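Local coordinates for protein transcriptional regulator, putative, Mar family (PDB 2ETH) that probably binds DNA and regulates transcription, as a dimeric winged helix-turn-helix protein of the MarR family, at residues V88-D93 against R98-V103; T44-A49 against V79-K84; Y52-G57 against E110-I115; F50-V53 against P58-M61. All coordinates share one frame; numbering follows the deposited sequence.

Three of the four contacts start from helix 44-56: interaction 2 uses its first turns, interaction 4 its middle and interaction 3 its last turns, with centres 10 to 12 Å apart. Interaction 4, a local contact with the 58-61 loop, closes first; interactions 2 and 3 alternate along the chain, and the hairpin of interaction 1 lies within the long span bridged by interaction 3. Interaction 1 sits at the surface, about 10 Å from interaction 4 between centres, and V102 N lies 2.8 Å from K59 O, a probable hydrogen bond. Together they pack the wing, helix 72-84 and helix 106-127 round a helix that also meets the second subunit, within the winged helix-turn-helix domain.

Interaction 1 of 4, residues V88-D93 against R98-V103; sequences VVREMD and RTYRVV
V89 and V103 face each other on one side of a two-stranded antiparallel hairpin, the wing of the winged helix-turn-helix fold. They form a hydrogen-bonded pair, and V89 CG1 meets V103 CG2 at 3.6 Å, both methyls sitting between their own backbone N and carbonyl carbon. E91 on this side lies roughly perpendicular to V103, its extended chain putting E91 OE1 3.6 Å from V103 CG2. On the other side, R90 and Y100 run side by side in the same direction: R90 CB approaches Y100 CD1 obliquely at 3.7 Å, while the guanidinium and ring planes stand 69° apart. The bend at chi2 (137°) carries the arginine end off towards helix 72-84, where it forms a salt bridge with E83. V88 CG2 packs on V102 CG1 at 3.7 Å, at the buried end of the hairpin.

The strands are laced by paired bonds between V89 and V103 and between E91 and R101, with R101 N 3.0 Å from E91 O. D93 N adds a bond to T99 O at 2.9 Å. Near the turn, D93 OD2 lies 3.3 Å from R101 NH1 at the guanidinium edge, a salt bridge whose hydrogen bond is weak; D93 OD1 bonds to D96 N. The chemistry implies a wing held chiefly by its backbone ladder, with the D93 carboxylate shared between the turn and a weak, long bridge to R101.

Interaction 2 of 4, residues T44-A49 against V79-K84; sequences TTELYA and VDSLEK
L82 reaches over the E46 backbone, its CD1 methyl 3.6 Å from E46 O and its CD2 methyl 4.2 Å from E46 CB. With CG anti to the carbonyl carbon (chi1 -75°), the branched end of the leucine is turned toward helix 44-56, and L82 CD1 also lies 4.3 Å from A49 CB, one turn further along that helix. This one methyl thus reaches both A49 CB and the E46 carbonyl. The segments pass nearly at right angles, 82° between their directions, with axes 9.8 Å apart, and the touching is confined to four residues near the crossing.

This crossing belongs to the winged helix-turn-helix domain: helix 72-84 is the second helix of the helix-turn-helix, the element that as in other MarR proteins probably reads DNA, and helix 44-56 packs behind it. L82 also touches V88 of the wing, which joins the same apolar core.

Beside the leucine lies a polar link. The hydroxyl of S81 donates to E46 OE2 with OG 2.8 Å away, coming from above the carboxylate plane, 81° out of it. The other oxygen, OE1, forms a salt bridge with R85, just past the end of the 79-84 segment, and a weak hydrogen bond with K43 N, so the two carboxylate oxygens serve different partners. Were E46 an alanine, the S81 hydroxyl would probably be left without its acceptor and the R85 guanidinium without a carboxylate mate, in a largely buried setting.

Interaction 3 of 4, residues Y52-G57 against E110-I115; sequences YVALFG and EIFGEI
Between 52-57 and 110-115 the backbones come nearest at A54 and F112, whose CA atoms are 6.7 Å apart. The phenylalanine bridges that gap, with CG anti to the backbone N (chi1 -180°), so that its ring lies against the other helix. A54 CB sits over one face, 3.9 Å from the ring centroid and 22° off the normal, a CH-pi contact displaced towards the rim near CG and CD1. At the far end of the ring L55 takes over: its CD2 methyl comes obliquely to F112 CZ at 3.4 Å, the two side chains set nearly square to each other. The carbonyl O of A54 also lies near the ring, 3.7 Å from F112 CE2.

In the MarR fold the long helix 106-127 leads from the wing towards the dimerization region, and this contact packs its early part against helix 44-56 of the DNA-binding domain. The joint adjoins the subunit interface: L55 also packs on F23 of the second subunit, and I115 on F19 of that same subunit. On the wing side, A54 touches L104 at the end of strand 100-104. A serine in place of F112 would probably leave the A54 methyl without the ring face beneath it and L55 CD2 without its neighbour, opening a gap between the two helices.

Interaction 4 of 4, residues F50-V53 against P58-M61; sequences FLYV and PKKM
V53, on helix 44-56 of the winged helix-turn-helix domain, packs against K59 in the connection to helix 61-67, the first helix of the helix-turn-helix. The apolar touches are made by V53 and the methylene chain of the lysine. V53 CG2 meets K59 CG at 3.9 Å, the valine and lysine side chains running antiparallel past one another, while V53 CG1 is 4.2 Å from P58 CA. V53 also touches L104 of the wing.

The aromatic part of the contact is Y52, which K59 crosses at about a right angle. The bend at chi2 (-74°) turns the lysine chain across the outer part of the ring, from CE2 to the hydroxyl end: K59 CG and CD both lie 3.6 Å from Y52 CE2, CD coming obliquely, and K59 CE is equally near Y52 CZ. Elsewhere the tyrosine ring stacks with F67 of the same chain, and Y52 packs on M27 of the second subunit.

Polar bonds lead out of the pair of segments. The K59 backbone bonds to V102 of strand 100-104, tying the loop to the wing, and its ammonium makes a weak hydrogen bond to F56 O near the end of helix 44-56. The Y52 hydroxyl meets the lysine at carbon, OH lying 3.6 Å from K59 CE.

Interaction 1 of 4, residues V88-D93 against R98-V103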
loop_
_atom_site.group_PDB
_atom_site.type_symbol
_atom_site.label_atom_id
_atom_site.label_comp_id
_atom_site.label_asym_id
_atom_site.label_seq_id
_atom_site.Cartn_x
_atom_site.Cartn_y
_atom_site.Cartn_z
ATOM N N VAL A 88 17.672 9.112 3.010
ATOM C CA VAL A 88 17.394 10.526 3.334
ATOM C C VAL A 88 18.386 11.038 4.386
ATOM O O VAL A 88 19.112 10.262 5.027
ATOM C CB VAL A 88 15.976 10.742 3.902
ATOM C CG1 VAL A 88 14.961 10.071 3.018
ATOM C CG2 VAL A 88 15.914 10.234 5.389
ATOM N N VAL A 89 18.374 12.353 4.575
ATOM C CA VAL A 89 19.281 13.019 5.465
ATOM C C VAL A 89 18.571 14.292 5.903
ATOM O O VAL A 89 17.726 14.752 5.203
ATOM C CB VAL A 89 20.652 13.270 4.747
ATOM C CG1 VAL A 89 20.559 14.358 3.683
ATOM C CG2 VAL A 89 21.698 13.563 5.733
ATOM N N ARG A 90 18.851 14.799 7.095
ATOM C CA ARG A 90 18.280 16.059 7.578
ATOM C C ARG A 90 19.303 17.135 7.278
ATOM O O ARG A 90 20.448 16.999 7.650
ATOM C CB ARG A 90 18.070 16.053 9.100
ATOM C CG ARG A 90 17.189 14.942 9.637
ATOM C CD ARG A 90 17.802 14.306 10.944
ATOM N NE ARG A 90 16.804 13.629 11.789
ATOM C CZ ARG A 90 16.898 12.386 12.277
ATOM N NH1 ARG A 90 17.973 11.631 12.068
ATOM N NH2 ARG A 90 15.906 11.883 13.005
ATOM N N GLU A 91 18.881 18.203 6.628
ATOM C CA GLU A 91 19.794 19.216 6.158
ATOM C C GLU A 91 19.327 20.577 6.534
ATOM O O GLU A 91 18.168 20.862 6.485
ATOM C CB GLU A 91 19.948 19.136 4.640
ATOM C CG GLU A 91 21.061 18.193 4.214
ATOM C CD GLU A 91 21.534 18.427 2.768
ATOM O OE1 GLU A 91 20.769 19.005 1.945
ATOM O OE2 GLU A 91 22.694 18.046 2.474
HETATM N N MSE A 92 20.265 21.426 6.915
HETATM C CA MSE A 92 19.932 22.782 7.285
HETATM C C MSE A 92 19.686 23.541 5.973
HETATM O O MSE A 92 20.116 23.125 4.900
HETATM C CB MSE A 92 21.038 23.393 8.174
HETATM C CG MSE A 92 21.558 22.456 9.361
HETATM SE SE MSE A 92 22.288 23.296 10.998
HETATM C CE MSE A 92 24.063 22.771 11.135
ATOM N N ASP A 93 18.902 24.594 6.042
ATOM C CA ASP A 93 18.630 25.413 4.865
ATOM C C ASP A 93 19.840 26.336 4.626
ATOM O O ASP A 93 20.332 26.974 5.577
ATOM C CB ASP A 93 17.360 26.230 5.106
ATOM C CG ASP A 93 16.875 26.969 3.870
ATOM O OD1 ASP A 93 17.538 27.950 3.426
ATOM O OD2 ASP A 93 15.796 26.583 3.362
ATOM N N ARG A 98 18.632 28.351 9.794
ATOM C CA ARG A 98 17.969 28.049 11.074
ATOM C C ARG A 98 16.650 27.272 10.935
ATOM O O ARG A 98 15.832 27.316 11.857
ATOM C CB ARG A 98 17.708 29.348 11.852
ATOM N N THR A 99 16.443 26.599 9.787
ATOM C CA THR A 99 15.398 25.578 9.603
ATOM C C THR A 99 16.039 24.342 9.005
ATOM O O THR A 99 16.987 24.473 8.220
ATOM C CB THR A 99 14.346 26.001 8.583
ATOM O OG1 THR A 99 13.818 27.272 8.954
ATOM C CG2 THR A 99 13.223 24.988 8.519
ATOM N N TYR A 100 15.544 23.157 9.358
ATOM C CA TYR A 100 16.070 21.961 8.728
ATOM C C TYR A 100 14.972 21.073 8.230
ATOM O O TYR A 100 13.871 21.078 8.759
ATOM C CB TYR A 100 17.090 21.220 9.617
ATOM C CG TYR A 100 16.536 20.246 10.643
ATOM C CD1 TYR A 100 16.101 18.945 10.276
ATOM C CD2 TYR A 100 16.503 20.592 12.000
ATOM C CE1 TYR A 100 15.606 18.046 11.253
ATOM C CE2 TYR A 100 16.010 19.700 12.959
ATOM C CZ TYR A 100 15.574 18.451 12.586
ATOM O OH TYR A 100 15.097 17.632 13.562
ATOM N N ARG A 101 15.264 20.349 7.165
ATOM C CA ARG A 101 14.286 19.501 6.513
ATOM C C ARG A 101 14.896 18.199 6.123
ATOM O O ARG A 101 16.098 18.114 5.929
ATOM C CB ARG A 101 13.759 20.154 5.244
ATOM C CG ARG A 101 13.064 21.467 5.461
ATOM C CD ARG A 101 12.527 21.997 4.166
ATOM N NE ARG A 101 11.667 23.155 4.391
ATOM C CZ ARG A 101 12.090 24.396 4.540
ATOM N NH1 ARG A 101 13.381 24.686 4.475
ATOM N NH2 ARG A 101 11.214 25.354 4.735
ATOM N N VAL A 102 14.041 17.186 6.013
ATOM C CA VAL A 102 14.419 15.900 5.504
ATOM C C VAL A 102 14.476 16.055 3.956
ATOM O O VAL A 102 13.535 16.501 3.319
ATOM C CB VAL A 102 13.429 14.787 5.985
ATOM C CG1 VAL A 102 13.956 13.415 5.670
ATOM C CG2 VAL A 102 13.191 14.856 7.472
ATOM N N VAL A 103 15.603 15.705 3.374
ATOM C CA VAL A 103 15.779 15.692 1.948
ATOM C C VAL A 103 16.293 14.287 1.554
ATOM O O VAL A 103 16.843 13.560 2.357
ATOM C CB VAL A 103 16.769 16.788 1.517
ATOM C CG1 VAL A 103 16.255 18.172 1.957
ATOM C CG2 VAL A 103 18.168 16.511 2.083
#

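Interaction 2 of 4, residues T44-A49 against V79-K84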
loop_
_atom_site.group_PDB
_atom_site.type_symbol
_atom_site.label_atom_id
_atom_site.label_comp_id
_atom_site.label_asym_id
_atom_site.label_seq_id
_atom_site.Cartn_x
_atom_site.Cartn_y
_atom_site.Cartn_z
ATOM N N THR A 44 6.080 -0.335 6.332
ATOM C CA THR A 44 5.000 0.386 5.686
ATOM C C THR A 44 5.108 1.908 5.923
ATOM O O THR A 44 5.059 2.680 4.973
ATOM C CB THR A 44 3.609 -0.185 6.138
ATOM O OG1 THR A 44 3.455 -0.033 7.555
ATOM C CG2 THR A 44 3.488 -1.685 5.796
ATOM N N THR A 45 5.313 2.349 7.164
ATOM C CA THR A 45 5.304 3.793 7.437
ATOM C C THR A 45 6.629 4.460 7.015
ATOM O O THR A 45 6.652 5.637 6.684
ATOM C CB THR A 45 4.899 4.138 8.885
ATOM O OG1 THR A 45 5.853 3.605 9.779
ATOM C CG2 THR A 45 3.506 3.527 9.259
ATOM N N GLU A 46 7.712 3.690 6.970
ATOM C CA GLU A 46 8.969 4.160 6.364
ATOM C C GLU A 46 8.767 4.526 4.918
ATOM O O GLU A 46 9.265 5.557 4.449
ATOM C CB GLU A 46 10.051 3.054 6.394
ATOM C CG GLU A 46 10.955 2.991 7.596
ATOM C CD GLU A 46 11.728 1.671 7.645
ATOM O OE1 GLU A 46 12.109 1.168 6.552
ATOM O OE2 GLU A 46 11.943 1.123 8.772
ATOM N N LEU A 47 8.142 3.607 4.180
ATOM C CA LEU A 47 7.875 3.833 2.745
ATOM C C LEU A 47 6.951 5.030 2.522
ATOM O O LEU A 47 7.123 5.798 1.620
ATOM C CB LEU A 47 7.259 2.581 2.089
ATOM C CG LEU A 47 6.910 2.733 0.593
ATOM C CD1 LEU A 47 8.193 3.137 -0.252
ATOM C CD2 LEU A 47 6.261 1.434 0.091
ATOM N N TYR A 48 5.975 5.179 3.380
ATOM C CA TYR A 48 5.000 6.253 3.287
ATOM C C TYR A 48 5.685 7.608 3.484
ATOM O O TYR A 48 5.481 8.565 2.685
ATOM C CB TYR A 48 3.902 5.978 4.356
ATOM C CG TYR A 48 2.616 6.741 4.186
ATOM C CD1 TYR A 48 2.099 7.013 2.918
ATOM C CD2 TYR A 48 1.909 7.211 5.286
ATOM C CE1 TYR A 48 0.908 7.730 2.746
ATOM C CE2 TYR A 48 0.697 7.936 5.108
ATOM C CZ TYR A 48 0.236 8.175 3.823
ATOM O OH TYR A 48 -0.900 8.876 3.617
ATOM N N ALA A 49 6.542 7.700 4.504
ATOM C CA ALA A 49 7.299 8.941 4.742
ATOM C C ALA A 49 8.324 9.213 3.619
ATOM O O ALA A 49 8.516 10.355 3.221
ATOM C CB ALA A 49 7.963 8.938 6.106
ATOM N N VAL A 79 12.375 8.481 10.388
ATOM C CA VAL A 79 13.427 9.211 9.648
ATOM C C VAL A 79 14.809 8.643 9.994
ATOM O O VAL A 79 15.605 8.385 9.084
ATOM C CB VAL A 79 13.361 10.760 9.847
ATOM C CG1 VAL A 79 14.454 11.432 9.082
ATOM C CG2 VAL A 79 12.030 11.315 9.417
ATOM N N ASP A 80 15.095 8.399 11.280
ATOM C CA ASP A 80 16.378 7.745 11.644
ATOM C C ASP A 80 16.529 6.417 10.882
ATOM O O ASP A 80 17.613 6.068 10.414
ATOM C CB ASP A 80 16.526 7.473 13.169
ATOM C CG ASP A 80 16.983 8.711 13.975
ATOM N N SER A 81 15.443 5.678 10.729
ATOM C CA SER A 81 15.546 4.414 10.013
ATOM C C SER A 81 15.812 4.596 8.521
ATOM O O SER A 81 16.617 3.917 7.945
ATOM C CB SER A 81 14.325 3.554 10.226
ATOM O OG SER A 81 14.117 2.863 9.025
ATOM N N LEU A 82 15.124 5.536 7.909
ATOM C CA LEU A 82 15.358 5.894 6.509
ATOM C C LEU A 82 16.767 6.393 6.321
ATOM O O LEU A 82 17.412 6.163 5.316
ATOM C CB LEU A 82 14.365 6.982 6.069
ATOM C CG LEU A 82 12.945 6.489 5.816
ATOM C CD1 LEU A 82 12.020 7.667 5.528
ATOM C CD2 LEU A 82 12.955 5.436 4.618
ATOM N N GLU A 83 17.250 7.074 7.324
ATOM C CA GLU A 83 18.628 7.576 7.298
ATOM C C GLU A 83 19.671 6.490 7.363
ATOM O O GLU A 83 20.672 6.586 6.681
ATOM C CB GLU A 83 18.815 8.577 8.408
ATOM C CG GLU A 83 20.058 9.395 8.322
ATOM C CD GLU A 83 19.912 10.704 9.116
ATOM O OE1 GLU A 83 18.774 10.917 9.662
ATOM O OE2 GLU A 83 20.907 11.510 9.156
ATOM N N LYS A 84 19.426 5.431 8.122
ATOM C CA LYS A 84 20.410 4.375 8.176
ATOM C C LYS A 84 20.358 3.429 7.010
ATOM O O LYS A 84 21.366 2.780 6.759
ATOM C CB LYS A 84 20.513 3.681 9.539
ATOM C CG LYS A 84 19.321 2.955 10.103
ATOM C CD LYS A 84 19.541 2.751 11.643
#

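Interaction 3 of 4, residues Y52-G57 against E110-I115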
loop_
_atom_site.group_PDB
_atom_site.type_symbol
_atom_site.label_atom_id
_atom_site.label_comp_id
_atom_site.label_asym_id
_atom_site.label_seq_id
_atom_site.Cartn_x
_atom_site.Cartn_y
_atom_site.Cartn_z
ATOM N N TYR A 52 6.350 10.482 0.529
ATOM C CA TYR A 52 5.871 11.826 0.802
ATOM C C TYR A 52 6.967 12.815 0.475
ATOM O O TYR A 52 6.747 13.722 -0.310
ATOM C CB TYR A 52 5.412 11.941 2.256
ATOM C CG TYR A 52 4.905 13.299 2.656
ATOM C CD1 TYR A 52 3.971 13.957 1.870
ATOM C CD2 TYR A 52 5.343 13.923 3.828
ATOM C CE1 TYR A 52 3.472 15.210 2.225
ATOM C CE2 TYR A 52 4.853 15.163 4.192
ATOM C CZ TYR A 52 3.902 15.806 3.358
ATOM O OH TYR A 52 3.394 17.069 3.618
ATOM N N VAL A 53 8.166 12.626 1.017
ATOM C CA VAL A 53 9.304 13.505 0.661
ATOM C C VAL A 53 9.768 13.378 -0.793
ATOM O O VAL A 53 10.107 14.378 -1.421
ATOM C CB VAL A 53 10.558 13.328 1.674
ATOM C CG1 VAL A 53 11.805 14.150 1.203
ATOM C CG2 VAL A 53 10.148 13.727 3.082
ATOM N N ALA A 54 9.803 12.152 -1.327
ATOM C CA ALA A 54 10.237 11.933 -2.709
ATOM C C ALA A 54 9.287 12.564 -3.693
ATOM O O ALA A 54 9.729 13.039 -4.731
ATOM C CB ALA A 54 10.401 10.442 -3.005
ATOM N N LEU A 55 7.979 12.561 -3.389
ATOM C CA LEU A 55 6.942 13.090 -4.319
ATOM C C LEU A 55 6.694 14.568 -4.161
ATOM O O LEU A 55 6.526 15.253 -5.154
ATOM C CB LEU A 55 5.605 12.384 -4.173
ATOM C CG LEU A 55 5.537 11.017 -4.803
ATOM C CD1 LEU A 55 4.222 10.408 -4.320
ATOM C CD2 LEU A 55 5.649 11.116 -6.336
ATOM N N PHE A 56 6.702 15.056 -2.924
ATOM C CA PHE A 56 6.338 16.441 -2.635
ATOM C C PHE A 56 7.445 17.327 -2.073
ATOM O O PHE A 56 7.200 18.471 -1.657
ATOM C CB PHE A 56 5.129 16.424 -1.713
ATOM C CG PHE A 56 3.894 15.904 -2.391
ATOM C CD1 PHE A 56 3.253 16.688 -3.367
ATOM C CD2 PHE A 56 3.399 14.632 -2.096
ATOM C CE1 PHE A 56 2.130 16.205 -4.036
ATOM C CE2 PHE A 56 2.237 14.139 -2.742
ATOM C CZ PHE A 56 1.608 14.894 -3.700
ATOM N N GLY A 57 8.674 16.821 -2.098
ATOM C CA GLY A 57 9.832 17.643 -1.754
ATOM C C GLY A 57 10.219 17.532 -0.301
ATOM O O GLY A 57 9.566 16.826 0.458
ATOM N N GLU A 110 17.821 7.849 -6.565
ATOM C CA GLU A 110 17.985 6.723 -7.492
ATOM C C GLU A 110 16.898 5.678 -7.236
ATOM O O GLU A 110 16.365 5.127 -8.191
ATOM C CB GLU A 110 19.405 6.108 -7.445
ATOM N N ILE A 111 16.578 5.405 -5.972
ATOM C CA ILE A 111 15.541 4.444 -5.634
ATOM C C ILE A 111 14.186 4.994 -6.072
ATOM O O ILE A 111 13.386 4.256 -6.616
ATOM C CB ILE A 111 15.494 4.082 -4.116
ATOM C CG1 ILE A 111 16.753 3.310 -3.683
ATOM C CG2 ILE A 111 14.296 3.177 -3.792
ATOM C CD1 ILE A 111 16.880 1.919 -4.260
ATOM N N PHE A 112 13.930 6.282 -5.853
ATOM C CA PHE A 112 12.659 6.866 -6.291
ATOM C C PHE A 112 12.526 6.813 -7.811
ATOM O O PHE A 112 11.456 6.553 -8.313
ATOM C CB PHE A 112 12.466 8.294 -5.842
ATOM C CG PHE A 112 11.163 8.872 -6.286
ATOM C CD1 PHE A 112 9.953 8.259 -5.927
ATOM C CD2 PHE A 112 11.129 10.017 -7.067
ATOM C CE1 PHE A 112 8.723 8.765 -6.389
ATOM C CE2 PHE A 112 9.947 10.543 -7.507
ATOM C CZ PHE A 112 8.726 9.896 -7.188
ATOM N N GLY A 113 13.624 7.027 -8.528
ATOM C CA GLY A 113 13.644 6.882 -9.970
ATOM C C GLY A 113 13.284 5.481 -10.428
ATOM O O GLY A 113 12.559 5.306 -11.396
ATOM N N GLU A 114 13.776 4.471 -9.732
ATOM C CA GLU A 114 13.364 3.125 -10.040
ATOM C C GLU A 114 11.878 2.929 -9.784
ATOM O O GLU A 114 11.203 2.222 -10.516
ATOM C CB GLU A 114 14.112 2.119 -9.185
ATOM C CG GLU A 114 15.560 1.954 -9.546
ATOM C CD GLU A 114 16.300 1.142 -8.477
ATOM O OE1 GLU A 114 15.577 0.406 -7.735
ATOM O OE2 GLU A 114 17.565 1.244 -8.369
ATOM N N ILE A 115 11.400 3.496 -8.693
ATOM C CA ILE A 115 10.026 3.323 -8.281
ATOM C C ILE A 115 9.071 3.975 -9.295
ATOM O O ILE A 115 8.053 3.401 -9.654
ATOM C CB ILE A 115 9.821 3.936 -6.884
ATOM C CG1 ILE A 115 10.327 2.970 -5.814
ATOM C CG2 ILE A 115 8.344 4.231 -6.636
ATOM C CD1 ILE A 115 10.154 3.532 -4.400
#

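Interaction 4 of 4, residues F50-V53 against P58-M61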
loop_
_atom_site.group_PDB
_atom_site.type_symbol
_atom_site.label_atom_id
_atom_site.label_comp_id
_atom_site.label_asym_id
_atom_site.label_seq_id
_atom_site.Cartn_x
_atom_site.Cartn_y
_atom_site.Cartn_z
ATOM N N PHE A 50 8.960 8.168 3.106
ATOM C CA PHE A 50 9.933 8.294 2.014
ATOM C C PHE A 50 9.251 8.859 0.774
ATOM O O PHE A 50 9.696 9.854 0.255
ATOM C CB PHE A 50 10.630 6.947 1.684
ATOM C CG PHE A 50 11.559 7.012 0.474
ATOM C CD1 PHE A 50 12.795 7.681 0.548
ATOM C CD2 PHE A 50 11.181 6.443 -0.751
ATOM C CE1 PHE A 50 13.626 7.750 -0.576
ATOM C CE2 PHE A 50 12.011 6.515 -1.865
ATOM C CZ PHE A 50 13.233 7.143 -1.782
ATOM N N LEU A 51 8.135 8.262 0.345
ATOM C CA LEU A 51 7.378 8.771 -0.835
ATOM C C LEU A 51 6.832 10.180 -0.659
ATOM O O LEU A 51 6.871 11.008 -1.597
ATOM C CB LEU A 51 6.248 7.828 -1.200
ATOM C CG LEU A 51 6.675 6.454 -1.749
ATOM C CD1 LEU A 51 5.456 5.509 -1.803
ATOM C CD2 LEU A 51 7.333 6.628 -3.140
ATOM N N TYR A 52 6.350 10.482 0.529
ATOM C CA TYR A 52 5.871 11.826 0.802
ATOM C C TYR A 52 6.967 12.815 0.475
ATOM O O TYR A 52 6.747 13.722 -0.310
ATOM C CB TYR A 52 5.412 11.941 2.256
ATOM C CG TYR A 52 4.905 13.299 2.656
ATOM C CD1 TYR A 52 3.971 13.957 1.870
ATOM C CD2 TYR A 52 5.343 13.923 3.828
ATOM C CE1 TYR A 52 3.472 15.210 2.225
ATOM C CE2 TYR A 52 4.853 15.163 4.192
ATOM C CZ TYR A 52 3.902 15.806 3.358
ATOM O OH TYR A 52 3.394 17.069 3.618
ATOM N N VAL A 53 8.166 12.626 1.017
ATOM C CA VAL A 53 9.304 13.505 0.661
ATOM C C VAL A 53 9.768 13.378 -0.793
ATOM O O VAL A 53 10.107 14.378 -1.421
ATOM C CB VAL A 53 10.558 13.328 1.674
ATOM C CG1 VAL A 53 11.805 14.150 1.203
ATOM C CG2 VAL A 53 10.148 13.727 3.082
ATOM N N PRO A 58 11.289 18.222 0.091
ATOM C CA PRO A 58 11.810 18.296 1.458
ATOM C C PRO A 58 10.765 18.756 2.453
ATOM O O PRO A 58 10.037 19.713 2.150
ATOM C CB PRO A 58 12.906 19.368 1.370
ATOM C CG PRO A 58 13.305 19.403 0.003
ATOM C CD PRO A 58 12.120 18.983 -0.853
ATOM N N LYS A 59 10.711 18.100 3.629
ATOM C CA LYS A 59 9.748 18.424 4.679
ATOM C C LYS A 59 10.394 18.657 6.038
ATOM O O LYS A 59 11.338 17.983 6.426
ATOM C CB LYS A 59 8.765 17.276 4.870
ATOM C CG LYS A 59 7.987 16.904 3.664
ATOM C CD LYS A 59 6.936 17.956 3.407
ATOM C CE LYS A 59 6.435 17.911 1.974
ATOM N NZ LYS A 59 6.499 19.280 1.492
ATOM N N LYS A 60 9.809 19.576 6.792
ATOM C CA LYS A 60 10.094 19.718 8.209
ATOM C C LYS A 60 9.534 18.488 8.956
ATOM O O LYS A 60 8.631 17.751 8.487
ATOM C CB LYS A 60 9.479 21.002 8.746
ATOM C CG LYS A 60 10.029 22.303 8.129
ATOM C CD LYS A 60 9.827 23.496 9.084
HETATM N N MSE A 61 10.107 18.234 10.104
HETATM C CA MSE A 61 9.720 17.090 10.897
HETATM C C MSE A 61 8.254 17.262 11.311
HETATM O O MSE A 61 7.488 16.293 11.237
HETATM C CB MSE A 61 10.661 16.945 12.092
HETATM C CG MSE A 61 12.100 16.634 11.675
HETATM SE SE MSE A 61 12.427 14.729 11.235
HETATM C CE MSE A 61 12.972 14.194 12.998
#